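Local structure of sorbitol-6-phosphate dehydrogenase (Erwinia amylovora CFBP1430, 5O3Z) at residues E6-V11 against R77-T82; K193-Q198 against C229-V234; L235-F240 against Q252-T257. The protein catalyses, as a member of the short-chain dehydrogenase/reductase family, the oxidation of sorbitol 6-phosphate to fructose 6-phosphate, with NAD as the probable cofactor. One frame throughout, in Å; residues are numbered along the deposited sequence.

How the interactions relate
Interaction 2 and interaction 3 are neighbours on helix 231-242. Interaction 2 uses its first turn, and interaction 3 uses the next. Their centres are 14 Å apart. Two packing contacts join them: Cys-229 SG to Val-256 O at 3.9 Å, and Asp-233 CB to Val-256 CG1 at 4.1 Å. Both also touch the second subunit. Interaction 1 and interaction 3 reach the same parallel sheet, at strands 8-12 and 253-256, with centres 23 Å apart. Interaction 1 lies 27 Å from interaction 2, centre to centre. Helix 17-28 borders all three. It follows strand 8-12, and in this family that region probably helps to bind the nucleotide cofactor.

Interaction 1: E6-V11 against R77-T82; sequences EQVAVV and RAVDET
Val-79 of helix 69-83 meets Val-10 and Val-8 of strand 8-12. The contact is made by methyl groups alone. Both strand valines point their side chains toward the helix, while Ala-9 between them points away. Val-79 points back toward the strand.

The closest approach is between Val-10 CG2 and Val-79 CG1, at 4.0 Å. The two side chains lie obliquely to each other. Val-79 CG2 sits a little further off, 4.5 Å from Val-10 CG2. Val-79 CG1 also comes within 4.5 Å of Val-8 CG1, so this one methyl is shared by both strand residues. It is set anti to the backbone N of Val-79 (chi1 175°), which turns it to the strand. The contact is small, at 94 Å² summed over both sides, but all three valines are buried.

Thr-82 stands one turn after Ala-78. Its OG1 donates back to Ala-78 O at 2.7 Å. The same carbonyl oxygen also accepts from Thr-82 N at 3.0 Å. The two donors come from opposite faces of the carbonyl plane. The hydroxyl is thus turned in on its own helix.

Other parts of the fold pack on the same valines. Phe-62 of strand 59-63 packs on Val-79, and Phe-127 of helix 106-133 packs on Val-10. Asp-80, on the next position of the helix, forms a salt bridge with Arg-133.

Helix 69-83 links strand 59-63 to strand 88-91. Strands 32-37 and 8-12 lie between them in the sheet, so the connection carrying the helix crosses over both. This is the long beta-alpha-beta crossover of the Rossmann fold, the dinucleotide-binding fold of short-chain dehydrogenases.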
loop_
_atom_site.group_PDB
_atom_site.type_symbol
_atom_site.label_atom_id
_atom_site.label_comp_id
_atom_site.label_asym_id
_atom_site.label_seq_id
_atom_site.Cartn_x
_atom_site.Cartn_y
_atom_site.Cartn_z
ATOM N N GLU A 6 -10.842 -9.326 -34.347
ATOM C CA GLU A 6 -10.244 -8.222 -35.198
ATOM C C GLU A 6 -9.387 -7.129 -34.490
ATOM O O GLU A 6 -9.062 -6.071 -35.069
ATOM C CB GLU A 6 -11.376 -7.536 -35.939
ATOM C CG GLU A 6 -11.921 -8.350 -37.081
ATOM C CD GLU A 6 -13.299 -7.871 -37.431
ATOM O OE1 GLU A 6 -13.433 -6.686 -37.782
ATOM O OE2 GLU A 6 -14.246 -8.666 -37.318
ATOM N N GLN A 7 -8.973 -7.396 -33.267
ATOM C CA GLN A 7 -8.189 -6.419 -32.481
ATOM C C GLN A 7 -6.705 -6.272 -32.917
ATOM O O GLN A 7 -6.006 -7.246 -33.327
ATOM C CB GLN A 7 -8.278 -6.769 -30.977
ATOM C CG GLN A 7 -9.703 -6.956 -30.418
ATOM C CD GLN A 7 -9.748 -6.899 -28.883
ATOM O OE1 GLN A 7 -10.771 -7.137 -28.257
ATOM N NE2 GLN A 7 -8.631 -6.543 -28.281
ATOM N N VAL A 8 -6.221 -5.042 -32.790
ATOM C CA VAL A 8 -4.834 -4.686 -33.100
ATOM C C VAL A 8 -4.079 -4.338 -31.822
ATOM O O VAL A 8 -4.522 -3.450 -31.117
ATOM C CB VAL A 8 -4.852 -3.405 -33.961
ATOM C CG1 VAL A 8 -3.476 -2.834 -34.131
ATOM C CG2 VAL A 8 -5.498 -3.710 -35.300
ATOM N N ALA A 9 -2.942 -4.982 -31.603
ATOM C CA ALA A 9 -2.078 -4.667 -30.494
ATOM C C ALA A 9 -0.908 -3.899 -31.080
ATOM O O ALA A 9 -0.332 -4.328 -32.096
ATOM C CB ALA A 9 -1.521 -5.931 -29.871
ATOM N N VAL A 10 -0.543 -2.802 -30.444
ATOM C CA VAL A 10 0.749 -2.096 -30.711
ATOM C C VAL A 10 1.701 -2.428 -29.580
ATOM O O VAL A 10 1.394 -2.141 -28.400
ATOM C CB VAL A 10 0.500 -0.570 -30.757
ATOM C CG1 VAL A 10 1.754 0.156 -31.213
ATOM C CG2 VAL A 10 -0.686 -0.246 -31.660
ATOM N N VAL A 11 2.874 -2.963 -29.877
ATOM C CA VAL A 11 3.883 -3.215 -28.865
ATOM C C VAL A 11 5.138 -2.340 -29.111
ATOM O O VAL A 11 5.868 -2.531 -30.109
ATOM C CB VAL A 11 4.310 -4.669 -28.858
ATOM C CG1 VAL A 11 5.284 -4.971 -27.728
ATOM C CG2 VAL A 11 3.110 -5.587 -28.734
ATOM N N ARG A 77 0.151 7.622 -36.591
ATOM C CA ARG A 77 -0.386 7.775 -37.999
ATOM C C ARG A 77 -0.139 6.501 -38.839
ATOM O O ARG A 77 -1.051 5.993 -39.448
ATOM C CB ARG A 77 0.183 9.031 -38.701
ATOM C CG ARG A 77 -0.532 10.294 -38.255
ATOM C CD ARG A 77 -0.186 11.559 -39.041
ATOM N NE ARG A 77 1.263 11.724 -39.140
ATOM C CZ ARG A 77 2.045 12.373 -38.268
ATOM N NH1 ARG A 77 1.547 12.977 -37.169
ATOM N NH2 ARG A 77 3.352 12.426 -38.497
ATOM N N ALA A 78 1.068 5.957 -38.761
ATOM C CA ALA A 78 1.445 4.773 -39.501
ATOM C C ALA A 78 0.618 3.536 -39.138
ATOM O O ALA A 78 0.138 2.782 -40.003
ATOM C CB ALA A 78 2.922 4.492 -39.287
ATOM N N VAL A 79 0.414 3.311 -37.847
ATOM C CA VAL A 79 -0.426 2.206 -37.430
ATOM C C VAL A 79 -1.857 2.403 -37.884
ATOM O O VAL A 79 -2.456 1.439 -38.314
ATOM C CB VAL A 79 -0.379 1.984 -35.867
ATOM C CG1 VAL A 79 -1.356 0.905 -35.452
ATOM C CG2 VAL A 79 1.011 1.575 -35.411
ATOM N N ASP A 80 -2.409 3.621 -37.817
ATOM C CA ASP A 80 -3.789 3.873 -38.212
ATOM C C ASP A 80 -3.920 3.657 -39.706
ATOM O O ASP A 80 -4.810 2.946 -40.142
ATOM C CB ASP A 80 -4.197 5.296 -37.881
ATOM C CG ASP A 80 -5.662 5.586 -38.165
ATOM O OD1 ASP A 80 -6.561 4.699 -38.060
ATOM O OD2 ASP A 80 -5.964 6.748 -38.394
ATOM N N GLU A 81 -3.029 4.253 -40.491
ATOM C CA GLU A 81 -3.005 4.018 -41.959
ATOM C C GLU A 81 -3.036 2.524 -42.257
ATOM O O GLU A 81 -3.842 2.077 -43.075
ATOM C CB GLU A 81 -1.711 4.554 -42.616
ATOM C CG GLU A 81 -1.452 6.070 -42.571
ATOM C CD GLU A 81 0.054 6.426 -42.701
ATOM O OE1 GLU A 81 0.874 5.611 -43.218
ATOM O OE2 GLU A 81 0.442 7.538 -42.277
ATOM N N THR A 82 -2.167 1.757 -41.570
ATOM C CA THR A 82 -1.978 0.327 -41.788
ATOM C C THR A 82 -3.134 -0.640 -41.338
ATOM O O THR A 82 -3.604 -1.473 -42.154
ATOM C CB THR A 82 -0.638 -0.097 -41.160
ATOM O OG1 THR A 82 0.406 0.715 -41.702
ATOM C CG2 THR A 82 -0.302 -1.587 -41.395
#

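Interaction 2: K193-Q198 against C229-V234; sequences KSPMFQ and CDYQDV
The Tyr-231 ring is met obliquely by the hydroxyl of Ser-194, whose OG lies 3.8 Å from Tyr-231 CE1. At the phenol end, Ser-194 OG is 3.5 Å from Tyr-231 OH, a long, weak hydrogen bond at most; Leu-191 O competes for the same proton. The Met-196 side chain runs against that of Tyr-231, with its CE 3.8 Å from Tyr-231 OH. Pro-195 CD lies 3.9 Å from Tyr-231 OH. Within helix 17-28, the Phe-21 ring meets that of Tyr-231 with planes at about 50°, and Thr-17 touches both Met-196 and Tyr-231. Met-196 is bent at chi2 (81°) and chi3 (83°), which brings its methyl round to the phenol.

Tyr-231 opens helix 231-242. In short-chain dehydrogenases the region after strand 182-188, here with helix 195-199, commonly shapes the substrate pocket. Tyr-231 joins that region to this helix and to helix 17-28.

Asp-230 and Asp-233 form a capping box. Asp-233 N donates to Asp-230 OD1 at 3.1 Å, nearly along its C-O axis. Asp-230 N donates to Asp-233 OD2 at 3.0 Å. Asp-230 OD1 and Asp-233 OD2 are only 2.7 Å apart, which would probably favour uptake of a proton by one carboxylate.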
loop_
_atom_site.group_PDB
_atom_site.type_symbol
_atom_site.label_atom_id
_atom_site.label_comp_id
_atom_site.label_asym_id
_atom_site.label_seq_id
_atom_site.Cartn_x
_atom_site.Cartn_y
_atom_site.Cartn_z
ATOM N N LYS A 193 16.459 -15.625 -16.670
ATOM C CA LYS A 193 16.957 -16.209 -17.917
ATOM C C LYS A 193 16.882 -15.260 -19.105
ATOM O O LYS A 193 17.069 -15.674 -20.247
ATOM C CB LYS A 193 16.172 -17.478 -18.203
ATOM C CG LYS A 193 16.601 -18.605 -17.274
ATOM C CD LYS A 193 15.551 -19.707 -17.247
ATOM C CE LYS A 193 15.413 -20.311 -15.851
ATOM N NZ LYS A 193 14.295 -21.289 -15.797
ATOM N N SER A 194 16.620 -13.987 -18.849
ATOM C CA SER A 194 16.828 -12.976 -19.849
ATOM C C SER A 194 18.289 -12.898 -20.212
ATOM O O SER A 194 19.144 -13.088 -19.371
ATOM C CB SER A 194 16.426 -11.624 -19.319
ATOM O OG SER A 194 15.024 -11.558 -19.246
ATOM N N PRO A 195 18.587 -12.643 -21.493
ATOM C CA PRO A 195 19.956 -12.242 -21.895
ATOM C C PRO A 195 20.480 -11.035 -21.074
ATOM O O PRO A 195 21.591 -11.043 -20.549
ATOM C CB PRO A 195 19.767 -11.846 -23.377
ATOM C CG PRO A 195 18.623 -12.692 -23.851
ATOM C CD PRO A 195 17.750 -13.007 -22.658
ATOM N N MET A 196 19.642 -10.011 -20.984
ATOM C CA MET A 196 19.881 -8.862 -20.124
ATOM C C MET A 196 20.433 -9.319 -18.762
ATOM O O MET A 196 21.523 -8.889 -18.348
ATOM C CB MET A 196 18.559 -8.114 -19.896
ATOM C CG MET A 196 17.794 -7.690 -21.163
ATOM S SD MET A 196 16.763 -8.940 -22.023
ATOM C CE MET A 196 15.187 -8.933 -21.114
ATOM N N PHE A 197 19.686 -10.218 -18.097
ATOM C CA PHE A 197 19.949 -10.586 -16.690
ATOM C C PHE A 197 21.203 -11.436 -16.652
ATOM O O PHE A 197 22.119 -11.184 -15.851
ATOM C CB PHE A 197 18.762 -11.328 -16.018
ATOM C CG PHE A 197 18.897 -11.394 -14.529
ATOM C CD1 PHE A 197 19.847 -12.218 -13.932
ATOM C CD2 PHE A 197 18.151 -10.560 -13.721
ATOM C CE1 PHE A 197 20.017 -12.227 -12.555
ATOM C CE2 PHE A 197 18.338 -10.548 -12.336
ATOM C CZ PHE A 197 19.262 -11.385 -11.750
ATOM N N GLN A 198 21.200 -12.447 -17.529
ATOM C CA GLN A 198 22.327 -13.343 -17.769
ATOM C C GLN A 198 23.659 -12.636 -18.021
ATOM O O GLN A 198 24.701 -13.115 -17.566
ATOM C CB GLN A 198 22.013 -14.257 -18.954
ATOM C CG GLN A 198 21.099 -15.424 -18.616
ATOM C CD GLN A 198 21.655 -16.292 -17.500
ATOM O OE1 GLN A 198 22.822 -16.673 -17.527
ATOM N NE2 GLN A 198 20.836 -16.574 -16.490
ATOM N N CYS A 229 10.978 -15.030 -12.761
ATOM C CA CYS A 229 9.811 -14.714 -13.570
ATOM C C CYS A 229 10.083 -15.170 -14.991
ATOM O O CYS A 229 11.135 -14.932 -15.536
ATOM C CB CYS A 229 9.459 -13.220 -13.535
ATOM S SG CYS A 229 7.988 -12.703 -14.435
ATOM N N ASP A 230 9.127 -15.761 -15.642
ATOM C CA ASP A 230 9.394 -16.032 -17.045
ATOM C C ASP A 230 8.440 -15.332 -17.993
ATOM O O ASP A 230 7.431 -14.739 -17.606
ATOM C CB ASP A 230 9.602 -17.555 -17.282
ATOM C CG ASP A 230 8.305 -18.355 -17.234
ATOM O OD1 ASP A 230 7.228 -17.730 -17.256
ATOM O OD2 ASP A 230 8.356 -19.625 -17.222
ATOM N N TYR A 231 8.777 -15.365 -19.276
ATOM C CA TYR A 231 8.063 -14.528 -20.238
ATOM C C TYR A 231 6.641 -14.956 -20.379
ATOM O O TYR A 231 5.727 -14.150 -20.704
ATOM C CB TYR A 231 8.755 -14.555 -21.640
ATOM C CG TYR A 231 10.152 -13.939 -21.803
ATOM C CD1 TYR A 231 10.598 -12.851 -21.031
ATOM C CD2 TYR A 231 10.999 -14.402 -22.792
ATOM C CE1 TYR A 231 11.848 -12.282 -21.251
ATOM C CE2 TYR A 231 12.255 -13.842 -23.006
ATOM C CZ TYR A 231 12.677 -12.787 -22.228
ATOM O OH TYR A 231 13.914 -12.237 -22.445
ATOM N N GLN A 232 6.407 -16.256 -20.202
ATOM C CA GLN A 232 5.047 -16.763 -20.328
ATOM C C GLN A 232 4.124 -16.262 -19.191
ATOM O O GLN A 232 2.955 -15.979 -19.404
ATOM C CB GLN A 232 5.046 -18.314 -20.421
ATOM C CG GLN A 232 3.670 -18.902 -20.678
ATOM C CD GLN A 232 3.196 -18.650 -22.079
ATOM O OE1 GLN A 232 3.959 -18.869 -23.022
ATOM N NE2 GLN A 232 2.013 -18.199 -22.236
ATOM N N ASP A 233 4.664 -16.126 -17.991
ATOM C CA ASP A 233 3.846 -15.527 -16.877
ATOM C C ASP A 233 3.409 -14.138 -17.253
ATOM O O ASP A 233 2.314 -13.767 -17.095
ATOM C CB ASP A 233 4.656 -15.445 -15.595
ATOM C CG ASP A 233 5.228 -16.741 -15.178
ATOM O OD1 ASP A 233 4.480 -17.755 -15.145
ATOM O OD2 ASP A 233 6.409 -16.738 -14.872
ATOM N N VAL A 234 4.310 -13.380 -17.852
ATOM C CA VAL A 234 3.974 -12.046 -18.282
ATOM C C VAL A 234 2.836 -12.024 -19.269
ATOM O O VAL A 234 1.836 -11.311 -19.112
ATOM C CB VAL A 234 5.217 -11.316 -18.849
ATOM C CG1 VAL A 234 4.863 -9.896 -19.266
ATOM C CG2 VAL A 234 6.335 -11.251 -17.818
#

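Interaction 3: L235-F240 against Q252-T257; sequences LNVLLF and QSINVT
Beside the Ile-254 and Val-256 pair that meets Val-237, Gln-252 NE2 is gripped by two carbonyls. One is Thr-250 O of its own chain. The other is Val-261 O of the second subunit. Asn-255, which points away from the helix, has its OD1 bonded to Gln-252 NE2 of the second subunit. These polar atoms fix the strand from outside the contact.

The contact itself is apolar. Val-237 of helix 231-242 points its side chain toward strand 253-256, and Ile-254 and Val-256 point toward the helix. The two methyls of Val-237 divide the work. Its CG1 lies 3.8 Å from Ile-254 CG2, and the two side chains run antiparallel, one beside the other. Its CG2 lies 3.9 Å from Val-256 CG2, and here the side chains meet tip to tip. Val-256 CG2 also comes within 4.1 Å of Val-237 CG1, so it touches both branches. In Ile-254 the CG2 branch is anti to the backbone N, because chi1 of the longer CG1 branch is -63°. That leaves the short branch to face the valine.

Leu-186 of strand 182-188 touches both Val-237 and Ile-254. Phe-240 of the second subunit packs on Val-237, and its ring stacks on Phe-240 of this chain. Tyr-241 and Tyr-248 of that subunit reach Ile-254 and Val-256. This last strand and its helix form a subunit interface, as in related tetrameric short-chain dehydrogenases.

No hydrogen bond crosses between the two segments. The helix is held to the edge strand of the chain by buried methyl contacts, which depend on close fit rather than on bond direction. Polar grip is supplied at the margins, partly by the neighbouring subunit.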
loop_
_atom_site.group_PDB
_atom_site.type_symbol
_atom_site.label_atom_id
_atom_site.label_comp_id
_atom_site.label_asym_id
_atom_site.label_seq_id
_atom_site.Cartn_x
_atom_site.Cartn_y
_atom_site.Cartn_z
ATOM N N LEU A 235 3.018 -12.812 -20.342
ATOM C CA LEU A 235 2.018 -12.998 -21.367
ATOM C C LEU A 235 0.663 -13.375 -20.818
ATOM O O LEU A 235 -0.335 -12.759 -21.157
ATOM C CB LEU A 235 2.565 -14.028 -22.393
ATOM C CG LEU A 235 1.713 -14.317 -23.634
ATOM C CD1 LEU A 235 1.445 -13.056 -24.445
ATOM C CD2 LEU A 235 2.430 -15.351 -24.498
ATOM N N ASN A 236 0.656 -14.317 -19.853
ATOM C CA ASN A 236 -0.587 -14.845 -19.264
ATOM C C ASN A 236 -1.398 -13.757 -18.681
ATOM O O ASN A 236 -2.569 -13.542 -19.059
ATOM C CB ASN A 236 -0.252 -15.962 -18.243
ATOM C CG ASN A 236 0.101 -17.293 -18.934
ATOM O OD1 ASN A 236 -0.159 -17.447 -20.131
ATOM N ND2 ASN A 236 0.726 -18.250 -18.190
ATOM N N VAL A 237 -0.739 -12.985 -17.793
ATOM C CA VAL A 237 -1.366 -11.896 -17.072
ATOM C C VAL A 237 -1.760 -10.754 -18.041
ATOM O O VAL A 237 -2.860 -10.176 -17.975
ATOM C CB VAL A 237 -0.387 -11.375 -15.993
ATOM C CG1 VAL A 237 -0.896 -10.111 -15.346
ATOM C CG2 VAL A 237 -0.087 -12.418 -14.916
ATOM N N LEU A 238 -0.823 -10.404 -18.904
ATOM C CA LEU A 238 -1.127 -9.424 -19.954
ATOM C C LEU A 238 -2.433 -9.756 -20.691
ATOM O O LEU A 238 -3.358 -8.918 -20.840
ATOM C CB LEU A 238 0.067 -9.299 -20.889
ATOM C CG LEU A 238 0.003 -8.115 -21.870
ATOM C CD1 LEU A 238 1.421 -7.758 -22.255
ATOM C CD2 LEU A 238 -0.795 -8.439 -23.117
ATOM N N LEU A 239 -2.557 -11.014 -21.089
ATOM C CA LEU A 239 -3.727 -11.436 -21.895
ATOM C C LEU A 239 -4.999 -11.326 -21.116
ATOM O O LEU A 239 -6.045 -10.943 -21.670
ATOM C CB LEU A 239 -3.555 -12.857 -22.390
ATOM C CG LEU A 239 -2.493 -13.090 -23.485
ATOM C CD1 LEU A 239 -2.358 -14.579 -23.826
ATOM C CD2 LEU A 239 -2.798 -12.248 -24.698
ATOM N N PHE A 240 -4.920 -11.584 -19.798
ATOM C CA PHE A 240 -6.117 -11.567 -19.027
ATOM C C PHE A 240 -6.546 -10.148 -18.890
ATOM O O PHE A 240 -7.706 -9.814 -19.228
ATOM C CB PHE A 240 -5.943 -12.274 -17.652
ATOM C CG PHE A 240 -7.126 -12.068 -16.780
ATOM C CD1 PHE A 240 -8.354 -12.640 -17.120
ATOM C CD2 PHE A 240 -7.087 -11.168 -15.736
ATOM C CE1 PHE A 240 -9.494 -12.391 -16.371
ATOM C CE2 PHE A 240 -8.206 -10.914 -14.982
ATOM C CZ PHE A 240 -9.420 -11.532 -15.298
ATOM N N GLN A 252 -4.599 -0.588 -12.055
ATOM C CA GLN A 252 -3.903 -1.501 -11.180
ATOM C C GLN A 252 -2.371 -1.702 -11.369
ATOM O O GLN A 252 -1.813 -1.562 -12.460
ATOM C CB GLN A 252 -4.629 -2.863 -11.170
ATOM C CG GLN A 252 -6.107 -2.842 -10.838
ATOM C CD GLN A 252 -6.427 -2.228 -9.508
ATOM O OE1 GLN A 252 -5.888 -2.627 -8.462
ATOM N NE2 GLN A 252 -7.299 -1.239 -9.516
ATOM N N SER A 253 -1.683 -1.935 -10.265
ATOM C CA SER A 253 -0.321 -2.432 -10.274
ATOM C C SER A 253 -0.447 -3.879 -9.991
ATOM O O SER A 253 -0.755 -4.250 -8.854
ATOM C CB SER A 253 0.514 -1.726 -9.207
ATOM O OG SER A 253 0.510 -0.313 -9.369
ATOM N N ILE A 254 -0.285 -4.732 -11.012
ATOM C CA ILE A 254 -0.531 -6.162 -10.890
ATOM C C ILE A 254 0.795 -6.872 -10.647
ATOM O O ILE A 254 1.681 -6.843 -11.468
ATOM C CB ILE A 254 -1.165 -6.685 -12.187
ATOM C CG1 ILE A 254 -2.504 -6.067 -12.470
ATOM C CG2 ILE A 254 -1.292 -8.166 -12.145
ATOM C CD1 ILE A 254 -3.552 -6.020 -11.327
ATOM N N ASN A 255 0.987 -7.469 -9.479
ATOM C CA ASN A 255 2.228 -8.103 -9.205
ATOM C C ASN A 255 2.355 -9.416 -9.941
ATOM O O ASN A 255 1.386 -10.202 -9.998
ATOM C CB ASN A 255 2.365 -8.354 -7.695
ATOM C CG ASN A 255 2.419 -7.076 -6.908
ATOM O OD1 ASN A 255 1.705 -6.885 -5.902
ATOM N ND2 ASN A 255 3.204 -6.199 -7.356
ATOM N N VAL A 256 3.554 -9.694 -10.432
ATOM C CA VAL A 256 3.855 -10.948 -11.098
ATOM C C VAL A 256 5.195 -11.294 -10.593
ATOM O O VAL A 256 6.254 -11.134 -11.284
ATOM C CB VAL A 256 3.858 -10.756 -12.645
ATOM C CG1 VAL A 256 4.049 -12.080 -13.334
ATOM C CG2 VAL A 256 2.536 -10.142 -13.098
ATOM N N THR A 257 5.206 -11.736 -9.324
ATOM C CA THR A 257 6.448 -11.759 -8.567
ATOM C C THR A 257 6.720 -13.060 -7.826
ATOM O O THR A 257 7.695 -13.145 -7.087
ATOM C CB THR A 257 6.596 -10.597 -7.514
ATOM O OG1 THR A 257 5.758 -10.815 -6.325
ATOM C CG2 THR A 257 6.419 -9.168 -8.112
#